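RagB/SusD family nutrient uptake outer membrane protein (Bacteroides thetaiotaomicron, PDB 7KV2) probably binds beta-glucans at the cell surface as a SusD-family outer membrane protein and so helps the bacterium take them up. Local coordinates at residues 65-70 with 300-305; 80-85 with 480-485; 93-98 with 366-371. One frame throughout, in Å; residues are numbered along the deposited sequence.

Interaction 1 of 3, residues 65-70 with 300-305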
loop_
_atom_site.group_PDB
_atom_site.type_symbol
_atom_site.label_atom_id
_atom_site.label_comp_id
_atom_site.label_asym_id
_atom_site.label_seq_id
_atom_site.Cartn_x
_atom_site.Cartn_y
_atom_site.Cartn_z
ATOM N N ASP A 65 13.083 -11.289 9.018
ATOM C CA ASP A 65 12.394 -11.992 10.134
ATOM C C ASP A 65 11.212 -11.188 10.694
ATOM O O ASP A 65 10.766 -11.523 11.783
ATOM C CB ASP A 65 13.404 -12.402 11.205
ATOM C CG ASP A 65 14.469 -13.266 10.547
ATOM O OD1 ASP A 65 14.100 -14.335 10.022
ATOM O OD2 ASP A 65 15.616 -12.797 10.456
ATOM N N GLU A 66 10.626 -10.286 9.904
ATOM C CA GLU A 66 9.421 -9.533 10.293
ATOM C C GLU A 66 8.336 -9.562 9.210
ATOM O O GLU A 66 8.659 -9.668 8.043
ATOM C CB GLU A 66 9.766 -8.069 10.483
ATOM C CG GLU A 66 10.609 -7.882 11.713
ATOM C CD GLU A 66 10.966 -6.455 12.021
ATOM O OE1 GLU A 66 10.119 -5.570 11.833
ATOM O OE2 GLU A 66 12.092 -6.274 12.537
ATOM N N TYR A 67 7.090 -9.456 9.655
ATOM C CA TYR A 67 5.883 -9.189 8.815
ATOM C C TYR A 67 5.551 -7.714 8.922
ATOM O O TYR A 67 5.076 -7.271 9.998
ATOM C CB TYR A 67 4.727 -10.057 9.302
ATOM C CG TYR A 67 5.047 -11.519 9.345
ATOM C CD1 TYR A 67 4.931 -12.312 8.220
ATOM C CD2 TYR A 67 5.463 -12.132 10.519
ATOM C CE1 TYR A 67 5.240 -13.654 8.242
ATOM C CE2 TYR A 67 5.787 -13.475 10.553
ATOM C CZ TYR A 67 5.648 -14.248 9.419
ATOM O OH TYR A 67 5.943 -15.588 9.393
ATOM N N ASN A 68 5.902 -6.918 7.906
ATOM C CA ASN A 68 5.624 -5.461 7.857
ATOM C C ASN A 68 4.880 -5.131 6.543
ATOM O O ASN A 68 5.276 -4.230 5.810
ATOM C CB ASN A 68 6.898 -4.616 7.928
ATOM C CG ASN A 68 7.719 -4.625 9.216
ATOM O OD1 ASN A 68 8.771 -3.975 9.213
ATOM N ND2 ASN A 68 7.307 -5.338 10.259
ATOM N N PRO A 69 3.743 -5.800 6.218
ATOM C CA PRO A 69 3.014 -5.500 4.995
ATOM C C PRO A 69 2.678 -4.003 4.949
ATOM O O PRO A 69 2.062 -3.442 5.891
ATOM C CB PRO A 69 1.764 -6.417 5.075
ATOM C CG PRO A 69 1.621 -6.713 6.522
ATOM C CD PRO A 69 3.030 -6.758 7.071
ATOM N N VAL A 70 3.086 -3.340 3.871
ATOM C CA VAL A 70 3.234 -1.871 3.864
ATOM C C VAL A 70 1.864 -1.187 3.988
ATOM O O VAL A 70 1.759 -0.178 4.623
ATOM C CB VAL A 70 4.066 -1.405 2.668
ATOM C CG1 VAL A 70 3.422 -1.725 1.315
ATOM C CG2 VAL A 70 4.339 0.089 2.778
ATOM N N PRO A 300 -2.556 -12.587 3.020
ATOM C CA PRO A 300 -3.794 -13.315 3.327
ATOM C C PRO A 300 -3.657 -14.207 4.564
ATOM O O PRO A 300 -4.605 -14.322 5.285
ATOM C CB PRO A 300 -4.101 -14.078 2.039
ATOM C CG PRO A 300 -3.437 -13.250 0.973
ATOM C CD PRO A 300 -2.149 -12.805 1.628
ATOM N N THR A 301 -2.500 -14.812 4.796
ATOM C CA THR A 301 -2.288 -15.645 6.009
ATOM C C THR A 301 -2.425 -14.723 7.229
ATOM O O THR A 301 -3.056 -15.113 8.234
ATOM C CB THR A 301 -0.940 -16.375 5.982
ATOM O OG1 THR A 301 -0.942 -17.340 4.910
ATOM C CG2 THR A 301 -0.693 -17.079 7.302
ATOM N N LEU A 302 -1.836 -13.535 7.185
ATOM C CA LEU A 302 -1.826 -12.608 8.362
ATOM C C LEU A 302 -3.248 -12.259 8.806
ATOM O O LEU A 302 -3.506 -12.365 10.026
ATOM C CB LEU A 302 -1.066 -11.333 8.013
ATOM C CG LEU A 302 0.436 -11.539 7.855
ATOM C CD1 LEU A 302 1.122 -10.321 7.274
ATOM C CD2 LEU A 302 1.065 -11.891 9.189
ATOM N N ILE A 303 -4.187 -12.022 7.879
ATOM C CA ILE A 303 -5.456 -11.295 8.197
ATOM C C ILE A 303 -6.705 -12.163 8.007
ATOM O O ILE A 303 -7.800 -11.642 8.180
ATOM C CB ILE A 303 -5.508 -10.021 7.343
ATOM C CG1 ILE A 303 -5.691 -10.396 5.865
ATOM C CG2 ILE A 303 -4.285 -9.142 7.596
ATOM C CD1 ILE A 303 -6.027 -9.247 4.956
ATOM N N SER A 304 -6.558 -13.463 7.770
ATOM C CA SER A 304 -7.705 -14.395 7.668
ATOM C C SER A 304 -7.972 -15.055 9.013
ATOM O O SER A 304 -7.119 -15.038 9.907
ATOM C CB SER A 304 -7.429 -15.330 6.551
ATOM O OG SER A 304 -7.339 -14.563 5.340
ATOM N N PRO A 305 -9.189 -15.577 9.221
ATOM C CA PRO A 305 -9.633 -16.008 10.546
ATOM C C PRO A 305 -8.808 -17.217 11.002
ATOM O O PRO A 305 -8.480 -18.111 10.255
ATOM C CB PRO A 305 -11.094 -16.412 10.418
ATOM C CG PRO A 305 -11.496 -15.987 9.029
ATOM C CD PRO A 305 -10.241 -15.744 8.208
#

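Interaction 2 of 3, residues 80-85 with 480-485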
loop_
_atom_site.group_PDB
_atom_site.type_symbol
_atom_site.label_atom_id
_atom_site.label_comp_id
_atom_site.label_asym_id
_atom_site.label_seq_id
_atom_site.Cartn_x
_atom_site.Cartn_y
_atom_site.Cartn_z
ATOM N N ASP A 80 -10.098 2.016 10.773
ATOM C CA ASP A 80 -10.903 1.077 9.930
ATOM C C ASP A 80 -10.755 -0.373 10.373
ATOM O O ASP A 80 -11.734 -1.152 10.227
ATOM C CB ASP A 80 -10.498 1.185 8.457
ATOM C CG ASP A 80 -10.902 2.493 7.816
ATOM O OD1 ASP A 80 -11.865 3.112 8.302
ATOM O OD2 ASP A 80 -10.205 2.907 6.890
ATOM N N LEU A 81 -9.578 -0.737 10.882
ATOM C CA LEU A 81 -9.210 -2.113 11.268
ATOM C C LEU A 81 -8.818 -2.114 12.729
ATOM O O LEU A 81 -8.352 -1.032 13.237
ATOM C CB LEU A 81 -8.011 -2.586 10.433
ATOM C CG LEU A 81 -8.103 -2.421 8.924
ATOM C CD1 LEU A 81 -6.800 -2.893 8.276
ATOM C CD2 LEU A 81 -9.272 -3.221 8.352
ATOM N N TRP A 82 -8.844 -3.275 13.343
ATOM C CA TRP A 82 -8.108 -3.517 14.600
ATOM C C TRP A 82 -6.743 -4.147 14.258
ATOM O O TRP A 82 -6.332 -4.184 13.049
ATOM C CB TRP A 82 -8.958 -4.367 15.552
ATOM C CG TRP A 82 -10.233 -3.701 15.975
ATOM C CD1 TRP A 82 -11.492 -4.218 15.827
ATOM C CD2 TRP A 82 -10.401 -2.424 16.628
ATOM N NE1 TRP A 82 -12.431 -3.359 16.328
ATOM C CE2 TRP A 82 -11.783 -2.269 16.869
ATOM C CE3 TRP A 82 -9.522 -1.443 17.120
ATOM C CZ2 TRP A 82 -12.309 -1.125 17.487
ATOM C CZ3 TRP A 82 -10.040 -0.333 17.771
ATOM C CH2 TRP A 82 -11.421 -0.156 17.906
ATOM N N VAL A 83 -6.007 -4.595 15.275
ATOM C CA VAL A 83 -4.649 -5.159 15.069
ATOM C C VAL A 83 -4.723 -6.676 15.170
ATOM O O VAL A 83 -4.162 -7.359 14.294
ATOM C CB VAL A 83 -3.637 -4.527 16.042
ATOM C CG1 VAL A 83 -2.264 -5.121 15.813
ATOM C CG2 VAL A 83 -3.608 -3.010 15.902
ATOM N N GLY A 84 -5.408 -7.192 16.180
ATOM C CA GLY A 84 -5.688 -8.624 16.334
ATOM C C GLY A 84 -4.473 -9.429 16.799
ATOM O O GLY A 84 -3.622 -8.874 17.505
ATOM N N GLY A 85 -4.399 -10.694 16.368
ATOM C CA GLY A 85 -3.424 -11.673 16.877
ATOM C C GLY A 85 -3.881 -12.250 18.198
ATOM O O GLY A 85 -5.071 -12.035 18.595
ATOM N N ASP A 480 -11.193 4.951 21.898
ATOM C CA ASP A 480 -12.451 4.270 21.535
ATOM C C ASP A 480 -13.131 3.724 22.795
ATOM O O ASP A 480 -12.497 3.632 23.868
ATOM C CB ASP A 480 -12.233 3.163 20.488
ATOM C CG ASP A 480 -11.203 2.157 20.944
ATOM O OD1 ASP A 480 -11.486 1.431 21.918
ATOM O OD2 ASP A 480 -10.099 2.114 20.328
ATOM N N ALA A 481 -14.370 3.313 22.618
ATOM C CA ALA A 481 -15.233 2.742 23.671
ATOM C C ALA A 481 -14.848 1.293 23.966
ATOM O O ALA A 481 -15.444 0.708 24.898
ATOM C CB ALA A 481 -16.698 2.865 23.267
ATOM N N TYR A 482 -13.891 0.694 23.256
ATOM C CA TYR A 482 -13.457 -0.707 23.506
ATOM C C TYR A 482 -12.268 -0.739 24.475
ATOM O O TYR A 482 -11.911 -1.826 24.926
ATOM C CB TYR A 482 -13.041 -1.389 22.196
ATOM C CG TYR A 482 -14.172 -1.508 21.202
ATOM C CD1 TYR A 482 -14.489 -0.479 20.336
ATOM C CD2 TYR A 482 -14.949 -2.650 21.160
ATOM C CE1 TYR A 482 -15.545 -0.577 19.441
ATOM C CE2 TYR A 482 -16.007 -2.776 20.272
ATOM C CZ TYR A 482 -16.308 -1.727 19.411
ATOM O OH TYR A 482 -17.338 -1.855 18.517
ATOM N N GLY A 483 -11.644 0.405 24.714
ATOM C CA GLY A 483 -10.381 0.464 25.466
ATOM C C GLY A 483 -9.188 -0.043 24.674
ATOM O O GLY A 483 -8.190 -0.409 25.303
ATOM N N TYR A 484 -9.282 -0.108 23.342
ATOM C CA TYR A 484 -8.185 -0.586 22.465
ATOM C C TYR A 484 -7.239 0.573 22.224
ATOM O O TYR A 484 -6.119 0.510 22.710
ATOM C CB TYR A 484 -8.756 -1.170 21.177
ATOM C CG TYR A 484 -9.602 -2.402 21.340
ATOM C CD1 TYR A 484 -9.444 -3.288 22.396
ATOM C CD2 TYR A 484 -10.541 -2.721 20.358
ATOM C CE1 TYR A 484 -10.248 -4.412 22.509
ATOM C CE2 TYR A 484 -11.327 -3.844 20.455
ATOM C CZ TYR A 484 -11.173 -4.694 21.528
ATOM O OH TYR A 484 -11.953 -5.808 21.551
ATOM N N ARG A 485 -7.672 1.610 21.510
ATOM C CA ARG A 485 -6.888 2.850 21.433
ATOM C C ARG A 485 -7.209 3.676 22.696
ATOM O O ARG A 485 -8.412 3.951 22.944
ATOM C CB ARG A 485 -7.226 3.600 20.158
ATOM C CG ARG A 485 -6.481 4.914 20.023
ATOM C CD ARG A 485 -6.633 5.528 18.647
ATOM N NE ARG A 485 -5.812 4.787 17.678
ATOM C CZ ARG A 485 -6.176 4.503 16.424
ATOM N NH1 ARG A 485 -7.376 4.819 15.993
ATOM N NH2 ARG A 485 -5.352 3.832 15.628
HETATM O O HOH W 1 -15.419 -3.034 16.145
#

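Interaction 3 of 3, residues 93-98 with 366-371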
loop_
_atom_site.group_PDB
_atom_site.type_symbol
_atom_site.label_atom_id
_atom_site.label_comp_id
_atom_site.label_asym_id
_atom_site.label_seq_id
_atom_site.Cartn_x
_atom_site.Cartn_y
_atom_site.Cartn_z
ATOM N N PRO A 93 4.877 -4.539 18.228
ATOM C CA PRO A 93 5.171 -3.274 17.575
ATOM C C PRO A 93 3.947 -2.726 16.836
ATOM O O PRO A 93 3.775 -1.486 16.823
ATOM C CB PRO A 93 6.352 -3.587 16.638
ATOM C CG PRO A 93 7.001 -4.779 17.257
ATOM C CD PRO A 93 5.868 -5.573 17.870
ATOM N N TRP A 94 3.104 -3.608 16.264
ATOM C CA TRP A 94 1.896 -3.129 15.545
ATOM C C TRP A 94 0.917 -2.509 16.542
ATOM O O TRP A 94 0.353 -1.434 16.271
ATOM C CB TRP A 94 1.203 -4.305 14.850
ATOM C CG TRP A 94 1.971 -5.027 13.787
ATOM C CD1 TRP A 94 3.300 -5.025 13.487
ATOM C CD2 TRP A 94 1.382 -5.983 12.903
ATOM N NE1 TRP A 94 3.572 -5.888 12.447
ATOM C CE2 TRP A 94 2.407 -6.522 12.102
ATOM C CE3 TRP A 94 0.071 -6.411 12.710
ATOM C CZ2 TRP A 94 2.131 -7.406 11.066
ATOM C CZ3 TRP A 94 -0.194 -7.321 11.718
ATOM C CH2 TRP A 94 0.830 -7.806 10.911
ATOM N N HIS A 95 0.721 -3.192 17.666
ATOM C CA HIS A 95 -0.202 -2.712 18.732
ATOM C C HIS A 95 0.297 -1.359 19.260
ATOM O O HIS A 95 -0.519 -0.388 19.399
ATOM C CB HIS A 95 -0.320 -3.778 19.813
ATOM C CG HIS A 95 -1.055 -4.972 19.381
ATOM N ND1 HIS A 95 -2.441 -4.965 19.294
ATOM C CD2 HIS A 95 -0.634 -6.211 19.031
ATOM C CE1 HIS A 95 -2.832 -6.170 18.912
ATOM N NE2 HIS A 95 -1.763 -6.968 18.762
ATOM N N LEU A 96 1.602 -1.231 19.455
ATOM C CA LEU A 96 2.146 0.057 19.938
ATOM C C LEU A 96 1.929 1.166 18.908
ATOM O O LEU A 96 1.441 2.256 19.286
ATOM C CB LEU A 96 3.621 -0.117 20.297
ATOM C CG LEU A 96 3.940 -1.128 21.390
ATOM C CD1 LEU A 96 5.454 -1.120 21.620
ATOM C CD2 LEU A 96 3.228 -0.819 22.684
ATOM N N MET A 97 2.236 0.939 17.626
ATOM C CA MET A 97 2.024 1.963 16.590
ATOM C C MET A 97 0.548 2.388 16.561
ATOM O O MET A 97 0.251 3.574 16.343
ATOM C CB MET A 97 2.371 1.390 15.217
ATOM C CG MET A 97 3.838 1.156 15.022
ATOM S SD MET A 97 4.152 0.025 13.607
ATOM C CE MET A 97 3.487 1.005 12.265
ATOM N N MET A 98 -0.353 1.416 16.660
ATOM C CA MET A 98 -1.803 1.666 16.546
ATOM C C MET A 98 -2.240 2.622 17.669
ATOM O O MET A 98 -3.079 3.493 17.409
ATOM C CB MET A 98 -2.572 0.342 16.614
ATOM C CG MET A 98 -4.059 0.512 16.721
ATOM S SD MET A 98 -4.653 0.597 18.430
ATOM C CE MET A 98 -6.367 0.102 18.301
ATOM N N THR A 366 -11.822 -17.195 17.548
ATOM C CA THR A 366 -11.803 -15.723 17.667
ATOM C C THR A 366 -10.523 -15.359 18.417
ATOM O O THR A 366 -10.149 -16.113 19.353
ATOM C CB THR A 366 -13.074 -15.174 18.342
ATOM O OG1 THR A 366 -13.195 -15.637 19.701
ATOM C CG2 THR A 366 -14.333 -15.548 17.573
ATOM N N ARG A 367 -9.854 -14.306 17.993
ATOM C CA ARG A 367 -8.623 -13.843 18.671
ATOM C C ARG A 367 -8.860 -12.434 19.209
ATOM O O ARG A 367 -10.003 -12.006 19.298
ATOM C CB ARG A 367 -7.454 -13.970 17.704
ATOM C CG ARG A 367 -7.000 -15.398 17.514
ATOM C CD ARG A 367 -5.653 -15.446 16.806
ATOM N NE ARG A 367 -4.708 -16.223 17.565
ATOM C CZ ARG A 367 -3.443 -16.355 17.260
ATOM N NH1 ARG A 367 -2.965 -15.754 16.186
ATOM N NH2 ARG A 367 -2.663 -17.114 18.015
ATOM N N TYR A 368 -7.799 -11.740 19.582
ATOM C CA TYR A 368 -7.901 -10.416 20.199
ATOM C C TYR A 368 -8.579 -9.462 19.215
ATOM O O TYR A 368 -8.265 -9.484 18.010
ATOM C CB TYR A 368 -6.494 -10.004 20.605
ATOM C CG TYR A 368 -6.417 -8.672 21.280
ATOM C CD1 TYR A 368 -7.273 -8.341 22.323
ATOM C CD2 TYR A 368 -5.519 -7.722 20.837
ATOM C CE1 TYR A 368 -7.205 -7.082 22.918
ATOM C CE2 TYR A 368 -5.430 -6.483 21.439
ATOM C CZ TYR A 368 -6.282 -6.163 22.479
ATOM O OH TYR A 368 -6.191 -4.918 23.018
ATOM N N GLN A 369 -9.514 -8.656 19.703
ATOM C CA GLN A 369 -10.217 -7.622 18.905
ATOM C C GLN A 369 -11.070 -8.249 17.795
ATOM O O GLN A 369 -11.520 -7.499 16.930
ATOM C CB GLN A 369 -9.223 -6.575 18.391
ATOM C CG GLN A 369 -8.411 -5.957 19.522
ATOM C CD GLN A 369 -7.311 -5.031 19.035
ATOM O OE1 GLN A 369 -6.627 -5.312 18.030
ATOM N NE2 GLN A 369 -7.060 -3.969 19.796
ATOM N N ASP A 370 -11.509 -9.487 17.956
ATOM C CA ASP A 370 -12.400 -10.161 16.979
ATOM C C ASP A 370 -13.691 -9.362 16.825
ATOM O O ASP A 370 -14.242 -8.889 17.844
ATOM C CB ASP A 370 -12.791 -11.575 17.410
ATOM C CG ASP A 370 -13.688 -12.261 16.378
ATOM O OD1 ASP A 370 -13.155 -12.672 15.322
ATOM O OD2 ASP A 370 -14.909 -12.371 16.632
ATOM N N THR A 371 -14.154 -9.177 15.594
ATOM C CA THR A 371 -15.450 -8.511 15.325
ATOM C C THR A 371 -16.389 -9.448 14.567
ATOM O O THR A 371 -17.566 -9.043 14.370
ATOM C CB THR A 371 -15.247 -7.250 14.485
ATOM O OG1 THR A 371 -14.653 -7.690 13.258
ATOM C CG2 THR A 371 -14.377 -6.242 15.194
HETATM O O HOH W 2 -4.250 -2.857 19.695
#

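Interaction 1 of 3, residues 65-70 with 300-305
The carbonyl oxygen of Y67, the residue whose ring root packs on L302, is gripped by two donors: N68 ND2 at 3.0 Å from Y67 O and, more weakly, the indole nitrogen of W94. The amide of N68 comes from above the carbonyl plane, yet keeps the oxygen close to its own plane. A second acceptor holds the same nitrogen, since E66 OE1 lies 3.2 Å from N68 ND2 and offers its anti lone pair. With N68 OD1 also bonded, to L111 N, both ends of this buried amide are satisfied and its rotation is fixed.

The contact itself is apolar and rests on the fork of L302. One branch, CD2, approaches CG of the Y67 ring obliquely at 4.0 Å. The other, CD1, goes to the pyrrolidine ring of P69 and reaches its CG at 3.7 Å. The L302 CG stands opposite the carbonyl carbon (chi1 -70°), and chi2 near 170° spreads the two methyls, CD2 against the Y67 ring root and CD1 chiefly on P69. S304 OG donates to P300 O at 2.7 Å, a side-chain bond that spans the turn carrying L302.

The ring of Y67 is stacked on W62 and meets W319 edge-to-face. In the fold, the loop leading into helix 70-75 thus leans on short helix 299-303, while I303 packs on L72 of helix 70-75 and on L375 of strand 373-375.

Interaction 2 of 3, residues 80-85 with 480-485
An aromatic cluster of W82, Y482 and Y484 joins the loop 80-85 to the segment 480-485, whose D480 to G483 form a type I beta turn. W82 is the buried member, and the two tyrosines meet different parts of its six-membered ring. Y484 stands T-shaped on one face: its edge points into the indole, with Y484 CD2 3.6 Å from W82 CZ3, centroids 4.7 Å apart and planes at 81°. Toward Y482 the roles are reversed, for here the indole supplies the edge and the tyrosine the face, in an offset edge-to-face pair with planes at 68° and centroids 5.3 Å apart. At the same indole rim D480 OD2 lies near the ring plane, 3.5 Å from W82 CZ3. A carboxylate oxygen there would be favoured by the slightly positive C-H edge of the indole.

That carboxylate also organises the turn. Its CG sits between the backbone N and the carbonyl carbon (chi1 55°), which folds the group back over its own chain. D480 OD1 accepts from Y482 N at 2.8 Å on its anti lone pair and from Y484 N at 3.0 Å on its syn lone pair. D480 OD2 takes R485 N at 2.7 Å, somewhat out of the carboxylate plane. The indole N-H has its own partner, a water 3.0 Å from W82 NE1; the link from this water to Y482 OH is weak, and the hydroxyl has E327 as its stronger partner. R325 adds a cation-pi contact to W82.

D480 accepting from the backbone two residues on is the defining feature of an Asx turn, here laid over a beta turn that carries Y482 and leads directly into Y484, both packed on a distant loop's tryptophan.

Interaction 3 of 3, residues 93-98 with 366-371
In the first shell H95 CE1 comes to the edge of the Y368 ring, near its plane and 3.6 Å from Y368 CE2. The two rings are inclined at 47°, and the side chains run antiparallel alongside one another. Beside them the Q369 amide approaches the imidazole edge, and its OE1 is 4.0 Å from H95 CE1. A water completes this layer, 2.8 Å from H95 ND1 in the ring plane and 3.0 Å from Q369 NE2, from which it accepts. The methyl CE of M98 lies more loosely beside the amide, 4.4 Å from Q369 NE2.

One step outward, a type II beta turn from R367 to D370 sets both loop residues. Q369 takes the positive-phi position of that turn (phi 65°), and its CG lies 3.4 Å above the centre of the Y368 ring. The amide oxygen of Q369 accepts from the backbone nitrogens of V83 and G84, while H95 NE2 makes a weak hydrogen bond to G84 O.

Two backbone N-H groups at OE1 fix which end of the Q369 amide is the oxygen, and the water is compatible with NE2 at the other. For H95 the evidence is thinner: a carbonyl can only accept, and if the weak bond to G84 O holds, NE2 probably carries the hydrogen.

In the fold
From the N terminus the chain supplies 65-70, 80-85 and 93-98, and their partners come later: 300-305 for 65-70, then 366-371 for 93-98, and last 480-485 for 80-85. Interaction 1 closes a loop of 229 intervening residues and crosses both others. Interaction 3 is nested inside the longer loop of 394 residues closed by interaction 2. Centres of interactions 2 and 3 are about 6 Å apart, and the pair share backbone and side-chain bonds. Interaction 1 touches interaction 3 through W94 but not interaction 2, whose nearest atoms are about 7 Å away. Together they tie the N-terminal starch-binding-associated family region, around helices 70-75 and 92-98, to three parts of the SusD family region.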